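Local coordinates for choline kinase (Cryptosporidium parvum, PDB 3MES), which probably phosphorylates choline and ethanolamine at the expense of ATP, in a magnesium-containing active site that is seen here with bound ADP, at residues R330-S335 with V346-Q351; V360-L365 with G413-N418; K222-K227 with R398-L403. All blocks are in the same frame, centred on the assembly; numbering follows the deposited sequence.

How the contacts relate
The three contacts illustrate how a largely helical region is assembled from a few repeatedly used helices. Residues 222-227 open contact 3; contact 1 is then completed between helix 327-342 and the loop before helix 351-362, before 398-403 closes contact 3. Contact 2 opens at 360-365 and closes at 413-418, so its segments alternate with those of contact 3. Centres of contacts 1 and 2, and of 2 and 3, are about 18 Å apart, those of 1 and 3 about 32 Å. Contact 2 is the bridge: Ile334 packs on Val360, with a long, weak ion pair between Arg330 and Glu361, while Leu365 packs on Tyr402. Packing thus runs continuously from the subunit interface to helix 222-231.

Contact 1 of 3, residues R330-S335 with V346-Q351; sequences RKLFIS and VMPSQQ
Val346 enters the contact by laying its CB against the backbone carbonyl of Ser335, with 3.7 Å between Val346 CB and Ser335 O. Ser339 joins helix and loop here, since its hydroxyl bonds to both Ser335 O and Val346 N. Met347 turns its side chain away from the helix and contributes mainly backbone: its carbonyl carbon lies 3.2 Å from Ser335 OG. Its N-H is engaged by Gln350, with 3.1 Å from Met347 N to Gln350 OE1, the donor standing above the amide plane. Pro348 and Ser335 carry the contact between them. The proline ring is wedged beside the helix, Pro348 CD 3.3 Å from Ser335 OG and CG 3.7 Å from Leu332 CD2, while its CB faces Lys331 CB. The proline nitrogen has no hydrogen to offer, so its closeness to the serine hydroxyl is packing alone. With OG beside the backbone N (chi1 -61°), Ser335 turns its hydroxyl back to Lys331 O, at 2.7 Å from OG. That carbonyl also accepts the helical N-H of Ser335, the two donors arriving from opposite faces of its plane, which satisfies the buried hydroxyl. Past Pro348 the chain completes a type I turn, closed by a 3.0 Å bond from Gln350 N to Met347 O, and Gln350 becomes the N-cap of the next helix. The loop between two consecutive helices thus folds back on helix 327-342 before entering helix 351-362, whose Val353 packs on both Ser335 and Val346. It also forms part of the dimer interface. Leu332 packs on Leu332 of the second subunit, whose Glu328 meets Pro348 and bonds to Ser349 OG and whose Thr165 bonds to Val346 O; within the chain Leu332 touches Thr165 of helix 165-179.

Contact 2 of 3, residues V360-L365 with G413-N418; sequences VEVFTL and GILPLN
Val362 meets three apolar side chains of the segment 413-418, and its branches can be followed outward. CB lies 4.2 Å from Leu417 CD2, at the outer limit of contact. Of the two methyls, CG1 is only grazed by that same leucine methyl. CG2 does most of the work: held beside the backbone N (CG1 takes the anti place, chi1 161°), it runs tip to tip into Leu417 CD2 at 3.3 Å, a distance that is short for two methyls. The same Val362 CG2 lies 3.8 Å from Leu415 CD2, that side chain crossing at a slant, and equally far from Ile414 CG2. One methyl thus touches three residues close in sequence. On its flanks the pattern continues. Ile414 lays its extended branch across the aliphatic part of Glu361, at a slant, with CD1 3.6 Å from Glu361 CB, while the bend at chi2 (-62°) carries the carboxylate away to a salt bridge with Lys405 and a hydrogen bond from Tyr324. Leu365 and Leu415 meet end to end, CD1 to CD1 at 4.0 Å. The loop turns where it leaves helix 391-411: Gly413, with positive phi, ends that helix in a Schellman motif, and a cis peptide bond precedes Pro416 between the two leucines. No hydrogen bond joins the segments, so the cohesion is purely apolar. The contact packs the junction of helices 351-362 and 364-376 against the loop after helix 391-411, while Leu238 of helix 235-239 also packs on Val362, Leu365 and Leu415.

Contact 3 of 3, residues K222-K227 with R398-L403; sequences KELYSK and RFTHYL
Tyr225 and Phe399 bring the two rings of the contact together, though only loosely. Phe399 CE2 lies at the edge of the Tyr225 ring, near its plane and 4.4 Å from Tyr225 CD1. Seen from the phenylalanine, that tyrosine atom arrives obliquely, as does Leu224 CG, so the pair is a touch of hydrocarbon rather than a defined stack. A third ring, that of Tyr402, has Leu403 CD1 in its plane at the edge, a packing within one helix. Leu224 is the residue that really bridges the helices. Its CG points anti to the backbone N (chi1 -174°), which carries both methyls across to the other helix. CD2 sits 3.5 Å from Phe399 CB, the two side chains passing at a slant, and is equally near Thr400 OG1, whose side chain it crosses at about a right angle. That hydroxyl is already bonded to Asn396 O, a turn earlier, so it presents a satisfied polar atom to the methyl. Leu224 CD1 meets Leu403 CD2 as the two leucines slide past each other in opposite directions; their 3.2 Å is shorter than methyls normally allow, so Leu403's exact position is uncertain. The segment axes approach to 10.0 Å and cross at 56°, consistent with a contact centred on Leu224, against Phe399, Thr400 and Leu403. Ile228, a turn on in helix 222-231, extends it by touching Phe399 and Tyr402. Helix 391-411 is thus shared between two surroundings: here it packs against helix 222-231, with Tyr225 reaching on to helices 198-214 and 364-376, while Arg398 touches Trp371 of helix 364-376 and bonds to Tyr394, both residues of the decamethonium pocket, and His401 bonds to the magnesium ligand Tyr307.

Contact 1 of 3, residues R330-S335 with V346-Q351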
loop_
_atom_site.group_PDB
_atom_site.type_symbol
_atom_site.label_atom_id
_atom_site.label_comp_id
_atom_site.label_asym_id
_atom_site.label_seq_id
_atom_site.Cartn_x
_atom_site.Cartn_y
_atom_site.Cartn_z
ATOM N N ARG B 330 -5.787 14.638 6.414
ATOM C CA ARG B 330 -4.437 14.881 6.897
ATOM C C ARG B 330 -4.113 13.988 8.097
ATOM O O ARG B 330 -3.048 13.368 8.151
ATOM C CB ARG B 330 -4.254 16.365 7.247
ATOM C CG ARG B 330 -4.086 17.279 6.034
ATOM C CD ARG B 330 -4.674 18.670 6.286
ATOM N NE ARG B 330 -4.256 19.209 7.577
ATOM C CZ ARG B 330 -4.865 20.205 8.212
ATOM N NH1 ARG B 330 -4.403 20.617 9.383
ATOM N NH2 ARG B 330 -5.934 20.786 7.685
ATOM N N LYS B 331 -5.041 13.914 9.048
ATOM C CA LYS B 331 -4.851 13.102 10.253
ATOM C C LYS B 331 -4.741 11.608 9.960
ATOM O O LYS B 331 -4.010 10.888 10.638
ATOM C CB LYS B 331 -5.980 13.348 11.253
ATOM C CG LYS B 331 -6.012 14.758 11.790
ATOM C CD LYS B 331 -6.815 14.838 13.076
ATOM C CE LYS B 331 -6.772 16.246 13.647
ATOM N NZ LYS B 331 -7.369 16.319 15.011
ATOM N N LEU B 332 -5.483 11.138 8.963
ATOM C CA LEU B 332 -5.358 9.753 8.530
ATOM C C LEU B 332 -3.961 9.519 7.967
ATOM O O LEU B 332 -3.308 8.524 8.279
ATOM C CB LEU B 332 -6.422 9.415 7.487
ATOM C CG LEU B 332 -7.862 9.461 7.998
ATOM C CD1 LEU B 332 -8.850 9.223 6.864
ATOM C CD2 LEU B 332 -8.062 8.447 9.118
ATOM N N PHE B 333 -3.501 10.450 7.141
ATOM C CA PHE B 333 -2.165 10.357 6.570
ATOM C C PHE B 333 -1.136 10.237 7.682
ATOM O O PHE B 333 -0.301 9.329 7.684
ATOM C CB PHE B 333 -1.864 11.586 5.715
ATOM C CG PHE B 333 -0.500 11.567 5.082
ATOM C CD1 PHE B 333 -0.341 11.191 3.759
ATOM C CD2 PHE B 333 0.622 11.926 5.810
ATOM C CE1 PHE B 333 0.910 11.176 3.173
ATOM C CE2 PHE B 333 1.876 11.912 5.230
ATOM C CZ PHE B 333 2.021 11.537 3.910
ATOM N N ILE B 334 -1.215 11.153 8.640
ATOM C CA ILE B 334 -0.216 11.245 9.692
ATOM C C ILE B 334 -0.259 10.059 10.648
ATOM O O ILE B 334 0.767 9.665 11.202
ATOM C CB ILE B 334 -0.342 12.573 10.462
ATOM C CG1 ILE B 334 0.075 13.733 9.552
ATOM C CG2 ILE B 334 0.508 12.541 11.725
ATOM C CD1 ILE B 334 -0.253 15.099 10.116
ATOM N N SER B 335 -1.445 9.490 10.836
ATOM C CA SER B 335 -1.593 8.302 11.668
ATOM C C SER B 335 -0.893 7.109 11.030
ATOM O O SER B 335 -0.221 6.331 11.710
ATOM C CB SER B 335 -3.071 7.977 11.889
ATOM O OG SER B 335 -3.721 9.039 12.557
ATOM N N VAL B 346 -0.753 3.767 15.702
ATOM C CA VAL B 346 -1.058 5.179 15.856
ATOM C C VAL B 346 -2.327 5.507 15.083
ATOM O O VAL B 346 -2.469 5.140 13.914
ATOM C CB VAL B 346 0.099 6.074 15.371
ATOM C CG1 VAL B 346 -0.228 7.536 15.612
ATOM C CG2 VAL B 346 1.392 5.696 16.076
ATOM N N MET B 347 -3.253 6.190 15.746
ATOM C CA MET B 347 -4.535 6.514 15.140
ATOM C C MET B 347 -4.896 7.978 15.373
ATOM O O MET B 347 -4.369 8.613 16.283
ATOM C CB MET B 347 -5.621 5.574 15.671
ATOM C CG MET B 347 -5.255 4.102 15.515
ATOM S SD MET B 347 -6.527 2.940 16.055
ATOM C CE MET B 347 -6.549 3.254 17.819
ATOM N N PRO B 348 -5.797 8.516 14.542
ATOM C CA PRO B 348 -6.125 9.938 14.525
ATOM C C PRO B 348 -6.564 10.491 15.880
ATOM O O PRO B 348 -6.417 11.685 16.126
ATOM C CB PRO B 348 -7.284 10.017 13.525
ATOM C CG PRO B 348 -7.124 8.813 12.667
ATOM C CD PRO B 348 -6.614 7.753 13.586
ATOM N N SER B 349 -7.094 9.635 16.747
ATOM C CA SER B 349 -7.657 10.091 18.019
ATOM C C SER B 349 -6.584 10.335 19.075
ATOM O O SER B 349 -6.865 10.881 20.143
ATOM C CB SER B 349 -8.681 9.085 18.547
ATOM O OG SER B 349 -8.060 7.854 18.884
ATOM N N GLN B 350 -5.358 9.927 18.773
ATOM C CA GLN B 350 -4.259 10.081 19.717
ATOM C C GLN B 350 -3.674 11.494 19.683
ATOM O O GLN B 350 -3.722 12.174 18.659
ATOM C CB GLN B 350 -3.182 9.025 19.457
ATOM C CG GLN B 350 -3.646 7.608 19.764
ATOM C CD GLN B 350 -2.743 6.545 19.169
ATOM O OE1 GLN B 350 -1.788 6.850 18.452
ATOM N NE2 GLN B 350 -3.045 5.285 19.459
ATOM N N GLN B 351 -3.181 11.960 20.797
ATOM C CA GLN B 351 -2.670 13.318 20.875
ATOM C C GLN B 351 -1.392 13.581 20.083
ATOM O O GLN B 351 -1.195 14.649 19.642
ATOM C CB GLN B 351 -2.593 13.777 22.341
ATOM C CG GLN B 351 -2.156 15.182 22.591
ATOM C CD GLN B 351 -3.216 16.261 22.318
ATOM O OE1 GLN B 351 -3.009 17.181 21.532
ATOM N NE2 GLN B 351 -4.317 16.179 23.011
#

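Contact 2 of 3, residues V360-L365 with G413-N418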
loop_
_atom_site.group_PDB
_atom_site.type_symbol
_atom_site.label_atom_id
_atom_site.label_comp_id
_atom_site.label_asym_id
_atom_site.label_seq_id
_atom_site.Cartn_x
_atom_site.Cartn_y
_atom_site.Cartn_z
ATOM N N VAL B 360 2.565 20.307 11.304
ATOM C CA VAL B 360 2.880 20.119 9.892
ATOM C C VAL B 360 2.348 21.268 9.042
ATOM O O VAL B 360 2.898 21.575 7.985
ATOM C CB VAL B 360 2.301 18.794 9.353
ATOM C CG1 VAL B 360 2.363 18.768 7.838
ATOM C CG2 VAL B 360 3.042 17.611 9.942
ATOM N N GLU B 361 1.272 21.894 9.508
ATOM C CA GLU B 361 0.673 23.019 8.792
ATOM C C GLU B 361 1.670 24.158 8.609
ATOM O O GLU B 361 1.671 24.837 7.585
ATOM C CB GLU B 361 -0.573 23.522 9.524
ATOM C CG GLU B 361 -1.800 22.653 9.315
ATOM C CD GLU B 361 -2.223 22.595 7.859
ATOM O OE1 GLU B 361 -1.933 21.578 7.196
ATOM O OE2 GLU B 361 -2.834 23.571 7.373
ATOM N N VAL B 362 2.518 24.361 9.610
ATOM C CA VAL B 362 3.513 25.425 9.563
ATOM C C VAL B 362 4.448 25.258 8.369
ATOM O O VAL B 362 4.767 26.223 7.679
ATOM C CB VAL B 362 4.349 25.465 10.857
ATOM C CG1 VAL B 362 5.648 26.229 10.631
ATOM C CG2 VAL B 362 3.541 26.074 11.994
ATOM N N PHE B 363 4.880 24.025 8.128
ATOM C CA PHE B 363 5.822 23.738 7.053
ATOM C C PHE B 363 5.240 23.961 5.658
ATOM O O PHE B 363 5.958 23.857 4.664
ATOM C CB PHE B 363 6.351 22.307 7.173
ATOM C CG PHE B 363 7.332 22.117 8.295
ATOM C CD1 PHE B 363 8.677 22.397 8.109
ATOM C CD2 PHE B 363 6.912 21.658 9.532
ATOM C CE1 PHE B 363 9.585 22.225 9.139
ATOM C CE2 PHE B 363 7.815 21.482 10.565
ATOM C CZ PHE B 363 9.152 21.765 10.369
ATOM N N THR B 364 3.945 24.263 5.580
ATOM C CA THR B 364 3.307 24.505 4.288
ATOM C C THR B 364 3.869 25.765 3.639
ATOM O O THR B 364 3.928 25.873 2.410
ATOM C CB THR B 364 1.770 24.644 4.410
ATOM O OG1 THR B 364 1.448 25.721 5.300
ATOM C CG2 THR B 364 1.149 23.357 4.930
ATOM N N LEU B 365 4.276 26.718 4.472
ATOM C CA LEU B 365 4.828 27.971 3.983
ATOM C C LEU B 365 6.207 27.743 3.374
ATOM O O LEU B 365 6.589 28.405 2.408
ATOM C CB LEU B 365 4.902 29.005 5.111
ATOM C CG LEU B 365 3.610 29.280 5.894
ATOM C CD1 LEU B 365 3.876 30.240 7.038
ATOM C CD2 LEU B 365 2.509 29.820 4.987
ATOM N N GLY B 413 -4.767 29.961 14.794
ATOM C CA GLY B 413 -4.021 29.872 16.043
ATOM C C GLY B 413 -2.838 28.927 15.961
ATOM O O GLY B 413 -2.213 28.619 16.973
ATOM N N ILE B 414 -2.529 28.464 14.755
ATOM C CA ILE B 414 -1.377 27.591 14.556
ATOM C C ILE B 414 -0.076 28.382 14.653
ATOM O O ILE B 414 0.915 27.893 15.190
ATOM C CB ILE B 414 -1.444 26.852 13.208
ATOM C CG1 ILE B 414 -2.639 25.894 13.193
ATOM C CG2 ILE B 414 -0.148 26.099 12.952
ATOM C CD1 ILE B 414 -2.737 25.048 11.943
ATOM N N LEU B 415 -0.088 29.603 14.127
ATOM C CA LEU B 415 1.028 30.528 14.299
ATOM C C LEU B 415 0.659 31.597 15.322
ATOM O O LEU B 415 -0.478 32.069 15.344
ATOM C CB LEU B 415 1.400 31.190 12.971
ATOM C CG LEU B 415 2.129 30.345 11.926
ATOM C CD1 LEU B 415 2.310 31.139 10.641
ATOM C CD2 LEU B 415 3.473 29.856 12.457
ATOM N N PRO B 416 1.621 31.982 16.173
ATOM C CA PRO B 416 2.980 31.441 16.171
ATOM C C PRO B 416 3.104 30.145 16.973
ATOM O O PRO B 416 2.288 29.882 17.857
ATOM C CB PRO B 416 3.789 32.551 16.842
ATOM C CG PRO B 416 2.821 33.189 17.785
ATOM C CD PRO B 416 1.452 33.056 17.169
ATOM N N LEU B 417 4.122 29.348 16.662
ATOM C CA LEU B 417 4.349 28.076 17.345
ATOM C C LEU B 417 4.393 28.230 18.858
ATOM O O LEU B 417 3.788 27.447 19.588
ATOM C CB LEU B 417 5.657 27.431 16.877
ATOM C CG LEU B 417 5.630 26.573 15.614
ATOM C CD1 LEU B 417 4.605 25.457 15.755
ATOM C CD2 LEU B 417 5.337 27.431 14.396
ATOM N N ASN B 418 5.124 29.234 19.325
ATOM C CA ASN B 418 5.363 29.393 20.755
ATOM C C ASN B 418 4.106 29.673 21.577
ATOM O O ASN B 418 4.167 29.731 22.805
ATOM C CB ASN B 418 6.427 30.466 21.015
ATOM C CG ASN B 418 6.058 31.816 20.428
ATOM O OD1 ASN B 418 4.895 32.082 20.117
ATOM N ND2 ASN B 418 7.054 32.682 20.278
#

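Contact 3 of 3, residues K222-K227 with R398-L403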
loop_
_atom_site.group_PDB
_atom_site.type_symbol
_atom_site.label_atom_id
_atom_site.label_comp_id
_atom_site.label_asym_id
_atom_site.label_seq_id
_atom_site.Cartn_x
_atom_site.Cartn_y
_atom_site.Cartn_z
ATOM N N LYS B 222 6.620 42.539 -9.001
ATOM C CA LYS B 222 7.640 43.077 -8.111
ATOM C C LYS B 222 7.120 43.329 -6.697
ATOM O O LYS B 222 7.886 43.288 -5.734
ATOM C CB LYS B 222 8.214 44.366 -8.699
ATOM C CG LYS B 222 8.587 44.248 -10.169
ATOM C CD LYS B 222 9.175 45.546 -10.708
ATOM C CE LYS B 222 10.497 45.876 -10.034
ATOM N NZ LYS B 222 11.207 46.989 -10.726
ATOM N N GLU B 223 5.823 43.588 -6.577
ATOM C CA GLU B 223 5.225 43.893 -5.281
ATOM C C GLU B 223 5.145 42.642 -4.408
ATOM O O GLU B 223 5.520 42.662 -3.236
ATOM C CB GLU B 223 3.833 44.501 -5.462
ATOM C CG GLU B 223 3.451 45.508 -4.387
ATOM C CD GLU B 223 4.224 46.810 -4.512
ATOM O OE1 GLU B 223 4.658 47.140 -5.638
ATOM O OE2 GLU B 223 4.392 47.507 -3.487
ATOM N N LEU B 224 4.652 41.555 -4.992
ATOM C CA LEU B 224 4.563 40.276 -4.299
ATOM C C LEU B 224 5.960 39.745 -3.993
ATOM O O LEU B 224 6.302 39.472 -2.842
ATOM C CB LEU B 224 3.794 39.268 -5.158
ATOM C CG LEU B 224 3.460 37.906 -4.549
ATOM C CD1 LEU B 224 2.697 38.073 -3.247
ATOM C CD2 LEU B 224 2.662 37.068 -5.535
ATOM N N TYR B 225 6.764 39.606 -5.041
ATOM C CA TYR B 225 8.134 39.129 -4.918
ATOM C C TYR B 225 8.875 39.863 -3.810
ATOM O O TYR B 225 9.618 39.259 -3.035
ATOM C CB TYR B 225 8.862 39.305 -6.251
ATOM C CG TYR B 225 10.356 39.087 -6.189
ATOM C CD1 TYR B 225 10.899 37.823 -6.367
ATOM C CD2 TYR B 225 11.223 40.148 -5.968
ATOM C CE1 TYR B 225 12.265 37.620 -6.319
ATOM C CE2 TYR B 225 12.589 39.955 -5.919
ATOM C CZ TYR B 225 13.106 38.689 -6.095
ATOM O OH TYR B 225 14.467 38.492 -6.049
ATOM N N SER B 226 8.663 41.172 -3.739
ATOM C CA SER B 226 9.355 42.009 -2.772
ATOM C C SER B 226 8.926 41.680 -1.345
ATOM O O SER B 226 9.752 41.649 -0.431
ATOM C CB SER B 226 9.103 43.486 -3.075
ATOM O OG SER B 226 10.121 44.299 -2.523
ATOM N N LYS B 227 7.633 41.427 -1.158
ATOM C CA LYS B 227 7.105 41.092 0.161
ATOM C C LYS B 227 7.616 39.733 0.632
ATOM O O LYS B 227 7.811 39.511 1.827
ATOM C CB LYS B 227 5.575 41.102 0.152
ATOM C CG LYS B 227 4.952 40.996 1.538
ATOM C CD LYS B 227 5.018 42.323 2.278
ATOM C CE LYS B 227 4.991 42.122 3.788
ATOM N NZ LYS B 227 3.894 41.214 4.224
ATOM N N ARG B 398 2.437 30.497 -6.048
ATOM C CA ARG B 398 2.989 29.961 -4.807
ATOM C C ARG B 398 3.175 31.069 -3.773
ATOM O O ARG B 398 2.879 30.881 -2.591
ATOM C CB ARG B 398 4.313 29.232 -5.053
ATOM C CG ARG B 398 4.228 28.070 -6.033
ATOM C CD ARG B 398 3.078 27.121 -5.710
ATOM N NE ARG B 398 3.123 26.608 -4.342
ATOM C CZ ARG B 398 3.689 25.459 -3.985
ATOM N NH1 ARG B 398 4.279 24.691 -4.892
ATOM N NH2 ARG B 398 3.670 25.079 -2.713
ATOM N N PHE B 399 3.665 32.222 -4.222
ATOM C CA PHE B 399 3.841 33.365 -3.331
ATOM C C PHE B 399 2.490 33.835 -2.804
ATOM O O PHE B 399 2.299 33.974 -1.600
ATOM C CB PHE B 399 4.565 34.518 -4.036
ATOM C CG PHE B 399 6.001 34.222 -4.375
ATOM C CD1 PHE B 399 6.715 33.272 -3.663
ATOM C CD2 PHE B 399 6.643 34.910 -5.390
ATOM C CE1 PHE B 399 8.035 33.001 -3.968
ATOM C CE2 PHE B 399 7.962 34.647 -5.699
ATOM C CZ PHE B 399 8.661 33.690 -4.985
ATOM N N THR B 400 1.554 34.075 -3.715
ATOM C CA THR B 400 0.196 34.435 -3.334
ATOM C C THR B 400 -0.305 33.497 -2.240
ATOM O O THR B 400 -0.790 33.942 -1.200
ATOM C CB THR B 400 -0.765 34.362 -4.539
ATOM O OG1 THR B 400 -0.383 35.336 -5.520
ATOM C CG2 THR B 400 -2.198 34.628 -4.103
ATOM N N HIS B 401 -0.173 32.196 -2.476
ATOM C CA HIS B 401 -0.685 31.197 -1.544
ATOM C C HIS B 401 0.055 31.201 -0.211
ATOM O O HIS B 401 -0.515 30.841 0.819
ATOM C CB HIS B 401 -0.665 29.799 -2.169
ATOM C CG HIS B 401 -1.711 29.596 -3.222
ATOM N ND1 HIS B 401 -1.596 28.644 -4.212
ATOM C CD2 HIS B 401 -2.886 30.230 -3.445
ATOM C CE1 HIS B 401 -2.660 28.695 -4.995
ATOM N NE2 HIS B 401 -3.457 29.651 -4.551
ATOM N N TYR B 402 1.321 31.607 -0.229
ATOM C CA TYR B 402 2.077 31.759 1.010
ATOM C C TYR B 402 1.418 32.800 1.908
ATOM O O TYR B 402 1.164 32.548 3.084
ATOM C CB TYR B 402 3.521 32.176 0.733
ATOM C CG TYR B 402 4.234 32.636 1.982
ATOM C CD1 TYR B 402 4.896 31.731 2.798
ATOM C CD2 TYR B 402 4.223 33.973 2.361
ATOM C CE1 TYR B 402 5.541 32.143 3.948
ATOM C CE2 TYR B 402 4.863 34.395 3.511
ATOM C CZ TYR B 402 5.520 33.472 4.299
ATOM O OH TYR B 402 6.160 33.879 5.444
ATOM N N LEU B 403 1.157 33.973 1.342
ATOM C CA LEU B 403 0.498 35.050 2.068
ATOM C C LEU B 403 -0.828 34.579 2.637
ATOM O O LEU B 403 -1.107 34.754 3.824
ATOM C CB LEU B 403 0.274 36.249 1.145
ATOM C CG LEU B 403 1.328 37.362 1.177
ATOM C CD1 LEU B 403 2.632 36.887 1.798
ATOM C CD2 LEU B 403 1.551 37.931 -0.219
#